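Local atomic coordinates of uncharacterized protein (Vibrio parahaemolyticus, PDB entry 1ZBP), a protein that is of unknown function but belongs to the ImpE family, whose members are probably accessory proteins of type VI secretion. Residues 91-96 against 164-169; 148-153 against 232-237. All blocks are in the same frame, centred on the assembly; numbering follows the deposited sequence.

Overall arrangement
Coming from the N terminus, the chain leaves helix 65-84 and soon enters 91-96, the first half of contact 1. It then runs through helices 98-113 and 116-129 and hairpin strands 135-137 and 140-147 to the loop 148-153, where contact 2 begins. Strand 155-159 follows and pairs with strand 165-169, which meets 91-96 and closes a loop of 67 residues. Contact 2 closes later, when 232-237, which includes the start of strand 235-239, returns to 148-153. The two closures therefore cross in sequence; the centres of the two contacts lie about 18 Å apart. Helix 98-113 touches both: Lys92 and Leu94 meet it at contact 1, Arg151, Val234 and Leu236 at contact 2.

Contact 1 of 2, residues 91-96 against 164-169; sequences AKVLGE and NYFLVP
Tyr165 O is gripped twice: Ala91 N meets it at 3.0 Å, with the N-H pointing almost straight at the oxygen (173°), and the hydroxyl of neighbouring Thr90 also bonds to it. Two residues on, Leu167 O has a looser hold. Val93 N gives it a weak, bent bond (131°), and the CA-H of Lys92 adds a contact, CA to Leu167 O being 3.2 Å. The two segments run the same way, and 91-92 lies as a short, loosely bonded parallel edge beside strand 165-169, which pairs antiparallel with 155-159 on its other flank.

On one side of this sheet Phe166 meets Ala91 and Val93. Its ring has Ala91 CB over the centre of one face, 4.2 Å from the centroid, a CH-pi contact. Val93 comes instead at the rim, in the ring plane, its CG2 lying 3.6 Å from Phe166 CD2. The valine torsion explains this approach: CG1 stands anti to the backbone N (chi1 -167°), which leaves CG2 beside that N and facing the phenylalanine. Across the sheet, Lys92 CB rests on Leu167 CB at 3.6 Å; the lysine chain then bends away, and its NZ has a weak hydrogen bond to Tyr155 OH.

Further along, Val93 is the centre of an inverse gamma turn, closed by a weak bond from Leu94 N to Lys92 O. Pro169 lies alongside: its CD is 3.4 Å from Val93 O, and its CG packs against Leu94 CA and CB. Proline has no N-H to offer Val93 O, and with the chain turning at Val93 no further backbone bond follows between the segments. With one straight bond and one weak one between the backbones, the join probably leans on this apolar packing.

Contact 2 of 2, residues 148-153 against 232-237; sequences IDDRLG and KEVYLG
Asp150 and Asp149 both bring a carboxylate oxygen to backbone amides of 232-237, by different first torsions. In Asp150, CG sits beside the backbone N (chi1 -78°), which brings OD1 to Tyr235 N at 2.6 Å. The amide meets this oxygen on its anti side, somewhat out of the carboxylate plane. Asp150 N in turn donates to Tyr235 O at 3.0 Å, so one aspartate holds both polar backbone atoms of the tyrosine.

Asp149 turns its CG anti to the backbone N (chi1 -172°). OD2 faces back on its own loop and accepts from Arg151 N, above the carboxylate plane, and from Leu152 N, through the anti lone pair, making an Asx turn within a wider Asx motif. OD1 points across to Gly237 N at 2.7 Å, but that bond is bent and weak. The loop between strands 140-147 and 155-159 is thus pinned to the start of strand 235-239, which pairs antiparallel with 224-228.

Beside them, Arg151 and Leu236 meet at an angle, both packed on helix 98-113, as is Val234. Leu236 CD2 lies over one guanidinium face, while CD1 is 3.7 Å from Arg151 NH2, which salt-bridges Asp212.

Asp150 OD1 also lies 3.0 Å from Glu233 O, another acceptor, and 4.5 Å from Glu233 OE1. Those neighbours would tend to raise the pKa of the Asp150 carboxylate; the bond from Tyr235 N, and a long, weak ion pair of OD2 with Arg146, should partly offset them.

Contact 1 of 2, residues 91-96 against 164-169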
ATOM      1  N   ALA A  91       3.178 -12.030   4.707  1.00 51.62           N
ATOM      2  CA  ALA A  91       2.786 -13.333   4.192  1.00 50.98           C
ATOM      3  C   ALA A  91       2.731 -13.245   2.673  1.00 52.20           C
ATOM      4  O   ALA A  91       1.680 -12.969   2.098  1.00 54.88           O
ATOM      5  CB  ALA A  91       1.420 -13.729   4.743  1.00 49.98           C
ATOM      6  N   LYS A  92       3.862 -13.471   2.020  1.00 50.27           N
ATOM      7  CA  LYS A  92       3.887 -13.407   0.570  1.00 50.89           C
ATOM      8  C   LYS A  92       3.570 -14.720  -0.123  1.00 50.62           C
ATOM      9  O   LYS A  92       4.216 -15.738   0.111  1.00 49.04           O
ATOM     10  CB  LYS A  92       5.233 -12.897   0.089  1.00 51.73           C
ATOM     11  CG  LYS A  92       6.392 -13.592   0.715  1.00 49.08           C
ATOM     12  CD  LYS A  92       7.645 -12.965   0.209  1.00 51.47           C
ATOM     13  CE  LYS A  92       7.740 -13.120  -1.297  1.00 50.61           C
ATOM     14  NZ  LYS A  92       8.997 -12.507  -1.822  1.00 51.11           N
ATOM     15  N   VAL A  93       2.571 -14.661  -0.998  1.00 52.56           N
ATOM     16  CA  VAL A  93       2.098 -15.804  -1.763  1.00 54.93           C
ATOM     17  C   VAL A  93       2.856 -15.856  -3.073  1.00 56.72           C
ATOM     18  O   VAL A  93       2.258 -16.045  -4.135  1.00 59.01           O
ATOM     19  CB  VAL A  93       0.593 -15.666  -2.088  1.00 54.53           C
ATOM     20  CG1 VAL A  93       0.042 -16.990  -2.599  1.00 55.48           C
ATOM     21  CG2 VAL A  93      -0.156 -15.204  -0.854  1.00 54.70           C
ATOM     22  N   LEU A  94       4.170 -15.672  -3.008  1.00 57.37           N
ATOM     23  CA  LEU A  94       4.977 -15.694  -4.222  1.00 60.15           C
ATOM     24  C   LEU A  94       4.891 -17.073  -4.880  1.00 62.38           C
ATOM     25  O   LEU A  94       4.853 -17.187  -6.115  1.00 63.40           O
ATOM     26  CB  LEU A  94       6.434 -15.343  -3.899  1.00 59.61           C
ATOM     27  CG  LEU A  94       7.441 -16.495  -3.851  1.00 59.07           C
ATOM     28  CD1 LEU A  94       7.936 -16.782  -5.272  1.00 58.74           C
ATOM     29  CD2 LEU A  94       8.602 -16.127  -2.940  1.00 58.98           C
ATOM     30  N   GLY A  95       4.860 -18.118  -4.060  1.00 62.72           N
ATOM     31  CA  GLY A  95       4.762 -19.453  -4.614  1.00 64.52           C
ATOM     32  C   GLY A  95       5.639 -20.449  -3.901  1.00 65.67           C
ATOM     33  O   GLY A  95       5.837 -20.360  -2.689  1.00 66.34           O
ATOM     34  N   GLU A  96       6.167 -21.404  -4.656  1.00 66.64           N
ATOM     35  CA  GLU A  96       7.017 -22.427  -4.082  1.00 67.82           C
ATOM     36  C   GLU A  96       8.459 -21.948  -3.926  1.00 67.50           C
ATOM     37  O   GLU A  96       9.229 -22.523  -3.150  1.00 68.22           O
ATOM     38  CB  GLU A  96       6.970 -23.699  -4.941  1.00 69.15           C
ATOM     39  CG  GLU A  96       6.196 -24.854  -4.295  1.00 71.16           C
ATOM     40  CD  GLU A  96       4.679 -24.688  -4.359  1.00 72.22           C
ATOM     41  OE1 GLU A  96       4.188 -23.539  -4.248  1.00 72.31           O
ATOM     42  OE2 GLU A  96       3.977 -25.717  -4.506  1.00 71.63           O
ATOM     43  N   ASN A 164      -3.636  -8.963   7.916  1.00 32.47           N
ATOM     44  CA  ASN A 164      -2.337  -9.460   7.471  1.00 32.05           C
ATOM     45  C   ASN A 164      -1.870  -8.707   6.218  1.00 32.98           C
ATOM     46  O   ASN A 164      -2.669  -8.383   5.332  1.00 30.34           O
ATOM     47  CB  ASN A 164      -2.418 -10.949   7.148  1.00 32.85           C
ATOM     48  CG  ASN A 164      -2.527 -11.817   8.392  1.00 35.00           C
ATOM     49  OD1 ASN A 164      -3.426 -12.649   8.498  1.00 31.64           O
ATOM     50  ND2 ASN A 164      -1.599 -11.633   9.336  1.00 35.44           N
ATOM     51  N   TYR A 165      -0.569  -8.428   6.166  1.00 33.62           N
ATOM     52  CA  TYR A 165       0.082  -7.746   5.045  1.00 34.22           C
ATOM     53  C   TYR A 165       0.547  -8.798   4.035  1.00 35.71           C
ATOM     54  O   TYR A 165       1.360  -9.674   4.363  1.00 37.55           O
ATOM     55  CB  TYR A 165       1.279  -6.948   5.571  1.00 35.48           C
ATOM     56  CG  TYR A 165       2.254  -6.453   4.520  1.00 37.50           C
ATOM     57  CD1 TYR A 165       1.815  -5.732   3.401  1.00 38.80           C
ATOM     58  CD2 TYR A 165       3.628  -6.688   4.653  1.00 35.77           C
ATOM     59  CE1 TYR A 165       2.728  -5.256   2.439  1.00 36.87           C
ATOM     60  CE2 TYR A 165       4.537  -6.225   3.701  1.00 35.19           C
ATOM     61  CZ  TYR A 165       4.084  -5.513   2.599  1.00 36.42           C
ATOM     62  OH  TYR A 165       4.989  -5.075   1.658  1.00 36.17           O
ATOM     63  N   PHE A 166       0.021  -8.721   2.815  1.00 34.06           N
ATOM     64  CA  PHE A 166       0.374  -9.669   1.751  1.00 34.07           C
ATOM     65  C   PHE A 166       1.180  -9.056   0.601  1.00 33.86           C
ATOM     66  O   PHE A 166       0.948  -7.918   0.203  1.00 35.49           O
ATOM     67  CB  PHE A 166      -0.886 -10.302   1.144  1.00 33.94           C
ATOM     68  CG  PHE A 166      -1.457 -11.438   1.945  1.00 38.15           C
ATOM     69  CD1 PHE A 166      -2.135 -11.202   3.145  1.00 38.33           C
ATOM     70  CD2 PHE A 166      -1.353 -12.753   1.474  1.00 38.90           C
ATOM     71  CE1 PHE A 166      -2.707 -12.265   3.864  1.00 40.47           C
ATOM     72  CE2 PHE A 166      -1.916 -13.820   2.175  1.00 40.22           C
ATOM     73  CZ  PHE A 166      -2.602 -13.580   3.381  1.00 41.14           C
ATOM     74  N   LEU A 167       2.121  -9.838   0.080  1.00 33.42           N
ATOM     75  CA  LEU A 167       2.950  -9.466  -1.056  1.00 32.31           C
ATOM     76  C   LEU A 167       2.614 -10.518  -2.096  1.00 34.35           C
ATOM     77  O   LEU A 167       2.959 -11.698  -1.945  1.00 34.30           O
ATOM     78  CB  LEU A 167       4.433  -9.514  -0.702  1.00 34.34           C
ATOM     79  CG  LEU A 167       5.014  -8.164  -0.260  1.00 35.23           C
ATOM     80  CD1 LEU A 167       6.449  -8.350   0.221  1.00 33.92           C
ATOM     81  CD2 LEU A 167       4.967  -7.175  -1.425  1.00 32.30           C
ATOM     82  N   VAL A 168       1.923 -10.091  -3.146  1.00 32.85           N
ATOM     83  CA  VAL A 168       1.475 -11.009  -4.168  1.00 32.26           C
ATOM     84  C   VAL A 168       2.031 -10.689  -5.542  1.00 31.99           C
ATOM     85  O   VAL A 168       1.909  -9.565  -6.037  1.00 32.84           O
ATOM     86  CB  VAL A 168      -0.064 -11.017  -4.222  1.00 31.81           C
ATOM     87  CG1 VAL A 168      -0.548 -11.897  -5.343  1.00 29.75           C
ATOM     88  CG2 VAL A 168      -0.608 -11.498  -2.876  1.00 29.61           C
ATOM     89  N   PRO A 169       2.677 -11.682  -6.165  1.00 30.34           N
ATOM     90  CA  PRO A 169       3.279 -11.569  -7.496  1.00 29.76           C
ATOM     91  C   PRO A 169       2.231 -11.088  -8.487  1.00 27.48           C
ATOM     92  O   PRO A 169       1.148 -11.650  -8.546  1.00 25.26           O
ATOM     93  CB  PRO A 169       3.724 -13.002  -7.799  1.00 28.15           C
ATOM     94  CG  PRO A 169       4.079 -13.520  -6.460  1.00 30.70           C
ATOM     95  CD  PRO A 169       2.937 -13.013  -5.593  1.00 30.71           C
TER

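Contact 2 of 2, residues 148-153 against 232-237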
ATOM      1  N   ILE A 148       7.222   0.390 -10.935  1.00 30.11           N
ATOM      2  CA  ILE A 148       8.486   1.059 -11.252  1.00 30.31           C
ATOM      3  C   ILE A 148       9.483   0.915 -10.097  1.00 30.73           C
ATOM      4  O   ILE A 148      10.678   0.697 -10.318  1.00 30.24           O
ATOM      5  CB  ILE A 148       8.266   2.561 -11.592  1.00 32.51           C
ATOM      6  CG1 ILE A 148       7.530   2.684 -12.933  1.00 29.68           C
ATOM      7  CG2 ILE A 148       9.621   3.296 -11.668  1.00 30.06           C
ATOM      8  CD1 ILE A 148       7.149   4.127 -13.303  1.00 33.46           C
ATOM      9  N   ASP A 149       8.968   1.037  -8.876  1.00 31.89           N
ATOM     10  CA  ASP A 149       9.721   0.882  -7.629  1.00 32.44           C
ATOM     11  C   ASP A 149      10.550  -0.408  -7.705  1.00 35.33           C
ATOM     12  O   ASP A 149      10.051  -1.434  -8.176  1.00 36.04           O
ATOM     13  CB  ASP A 149       8.723   0.765  -6.477  1.00 31.79           C
ATOM     14  CG  ASP A 149       9.382   0.797  -5.114  1.00 33.19           C
ATOM     15  OD1 ASP A 149       9.662   1.902  -4.608  1.00 32.17           O
ATOM     16  OD2 ASP A 149       9.622  -0.287  -4.557  1.00 34.02           O
ATOM     17  N   ASP A 150      11.799  -0.378  -7.238  1.00 36.53           N
ATOM     18  CA  ASP A 150      12.647  -1.581  -7.284  1.00 36.88           C
ATOM     19  C   ASP A 150      12.466  -2.528  -6.106  1.00 36.46           C
ATOM     20  O   ASP A 150      12.929  -3.669  -6.148  1.00 37.15           O
ATOM     21  CB  ASP A 150      14.117  -1.196  -7.399  1.00 37.18           C
ATOM     22  CG  ASP A 150      14.488  -0.786  -8.793  1.00 38.10           C
ATOM     23  OD1 ASP A 150      15.338   0.124  -8.930  1.00 41.06           O
ATOM     24  OD2 ASP A 150      13.939  -1.378  -9.755  1.00 34.40           O
ATOM     25  N   ARG A 151      11.801  -2.055  -5.057  1.00 36.19           N
ATOM     26  CA  ARG A 151      11.543  -2.888  -3.890  1.00 36.78           C
ATOM     27  C   ARG A 151      10.341  -3.797  -4.196  1.00 36.51           C
ATOM     28  O   ARG A 151      10.390  -5.017  -3.983  1.00 37.15           O
ATOM     29  CB  ARG A 151      11.257  -2.007  -2.662  1.00 37.52           C
ATOM     30  CG  ARG A 151      10.418  -2.681  -1.576  1.00 39.62           C
ATOM     31  CD  ARG A 151      11.263  -3.074  -0.384  1.00 41.85           C
ATOM     32  NE  ARG A 151      11.979  -1.917   0.138  1.00 42.16           N
ATOM     33  CZ  ARG A 151      11.383  -0.829   0.600  1.00 42.30           C
ATOM     34  NH1 ARG A 151      10.063  -0.769   0.609  1.00 47.30           N
ATOM     35  NH2 ARG A 151      12.096   0.206   1.018  1.00 41.70           N
ATOM     36  N   LEU A 152       9.267  -3.199  -4.706  1.00 32.80           N
ATOM     37  CA  LEU A 152       8.055  -3.952  -5.035  1.00 31.40           C
ATOM     38  C   LEU A 152       8.197  -4.802  -6.299  1.00 30.09           C
ATOM     39  O   LEU A 152       7.705  -5.926  -6.345  1.00 31.42           O
ATOM     40  CB  LEU A 152       6.867  -2.988  -5.170  1.00 29.87           C
ATOM     41  CG  LEU A 152       5.965  -2.790  -3.943  1.00 26.34           C
ATOM     42  CD1 LEU A 152       6.723  -3.072  -2.651  1.00 23.57           C
ATOM     43  CD2 LEU A 152       5.386  -1.387  -3.974  1.00 25.00           C
ATOM     44  N   GLY A 153       8.865  -4.260  -7.315  1.00 29.72           N
ATOM     45  CA  GLY A 153       9.077  -4.978  -8.566  1.00 29.07           C
ATOM     46  C   GLY A 153       7.851  -5.602  -9.206  1.00 29.51           C
ATOM     47  O   GLY A 153       6.957  -4.900  -9.668  1.00 31.60           O
ATOM     48  N   LYS A 232      23.827   2.782  -7.690  1.00 63.41           N
ATOM     49  CA  LYS A 232      23.292   1.646  -8.431  1.00 63.84           C
ATOM     50  C   LYS A 232      22.056   2.046  -9.219  1.00 62.99           C
ATOM     51  O   LYS A 232      21.686   3.221  -9.260  1.00 62.63           O
ATOM     52  CB  LYS A 232      22.926   0.499  -7.482  1.00 64.76           C
ATOM     53  CG  LYS A 232      24.090  -0.099  -6.725  1.00 65.82           C
ATOM     54  CD  LYS A 232      24.545   0.798  -5.595  1.00 66.74           C
ATOM     55  CE  LYS A 232      25.761   0.202  -4.910  1.00 68.25           C
ATOM     56  NZ  LYS A 232      26.888   0.023  -5.881  1.00 68.94           N
ATOM     57  N   GLU A 233      21.425   1.058  -9.848  1.00 62.89           N
ATOM     58  CA  GLU A 233      20.204   1.289 -10.613  1.00 62.29           C
ATOM     59  C   GLU A 233      18.968   0.917  -9.785  1.00 59.62           C
ATOM     60  O   GLU A 233      17.947   0.508 -10.324  1.00 61.68           O
ATOM     61  CB  GLU A 233      20.231   0.493 -11.931  1.00 64.30           C
ATOM     62  CG  GLU A 233      20.639  -0.983 -11.815  1.00 68.17           C
ATOM     63  CD  GLU A 233      19.635  -1.849 -11.058  1.00 69.11           C
ATOM     64  OE1 GLU A 233      18.466  -1.940 -11.496  1.00 70.28           O
ATOM     65  OE2 GLU A 233      20.026  -2.453 -10.035  1.00 69.77           O
ATOM     66  N   VAL A 234      19.073   1.068  -8.470  1.00 56.11           N
ATOM     67  CA  VAL A 234      17.970   0.765  -7.562  1.00 53.23           C
ATOM     68  C   VAL A 234      17.269   2.071  -7.176  1.00 51.57           C
ATOM     69  O   VAL A 234      17.842   2.917  -6.484  1.00 51.88           O
ATOM     70  CB  VAL A 234      18.483   0.075  -6.276  1.00 52.88           C
ATOM     71  CG1 VAL A 234      17.321  -0.295  -5.377  1.00 52.28           C
ATOM     72  CG2 VAL A 234      19.291  -1.157  -6.641  1.00 54.11           C
ATOM     73  N   TYR A 235      16.029   2.233  -7.632  1.00 48.10           N
ATOM     74  CA  TYR A 235      15.245   3.432  -7.341  1.00 44.71           C
ATOM     75  C   TYR A 235      14.001   3.101  -6.508  1.00 42.54           C
ATOM     76  O   TYR A 235      13.172   2.287  -6.913  1.00 42.43           O
ATOM     77  CB  TYR A 235      14.824   4.096  -8.655  1.00 43.56           C
ATOM     78  CG  TYR A 235      15.986   4.526  -9.516  1.00 43.33           C
ATOM     79  CD1 TYR A 235      16.611   5.759  -9.315  1.00 44.88           C
ATOM     80  CD2 TYR A 235      16.496   3.683 -10.507  1.00 42.59           C
ATOM     81  CE1 TYR A 235      17.721   6.137 -10.079  1.00 43.86           C
ATOM     82  CE2 TYR A 235      17.601   4.054 -11.275  1.00 42.16           C
ATOM     83  CZ  TYR A 235      18.208   5.274 -11.059  1.00 42.74           C
ATOM     84  OH  TYR A 235      19.303   5.639 -11.814  1.00 43.19           O
ATOM     85  N   LEU A 236      13.878   3.719  -5.338  1.00 40.54           N
ATOM     86  CA  LEU A 236      12.719   3.485  -4.485  1.00 37.25           C
ATOM     87  C   LEU A 236      11.699   4.561  -4.800  1.00 34.13           C
ATOM     88  O   LEU A 236      12.007   5.504  -5.500  1.00 37.43           O
ATOM     89  CB  LEU A 236      13.098   3.547  -3.009  1.00 33.73           C
ATOM     90  CG  LEU A 236      14.078   2.489  -2.524  1.00 36.61           C
ATOM     91  CD1 LEU A 236      14.162   2.571  -1.002  1.00 37.13           C
ATOM     92  CD2 LEU A 236      13.631   1.098  -2.955  1.00 34.88           C
ATOM     93  N   GLY A 237      10.485   4.434  -4.288  1.00 32.85           N
ATOM     94  CA  GLY A 237       9.482   5.435  -4.592  1.00 30.88           C
ATOM     95  C   GLY A 237       8.998   6.212  -3.395  1.00 30.34           C
ATOM     96  O   GLY A 237       9.254   5.838  -2.251  1.00 29.86           O
TER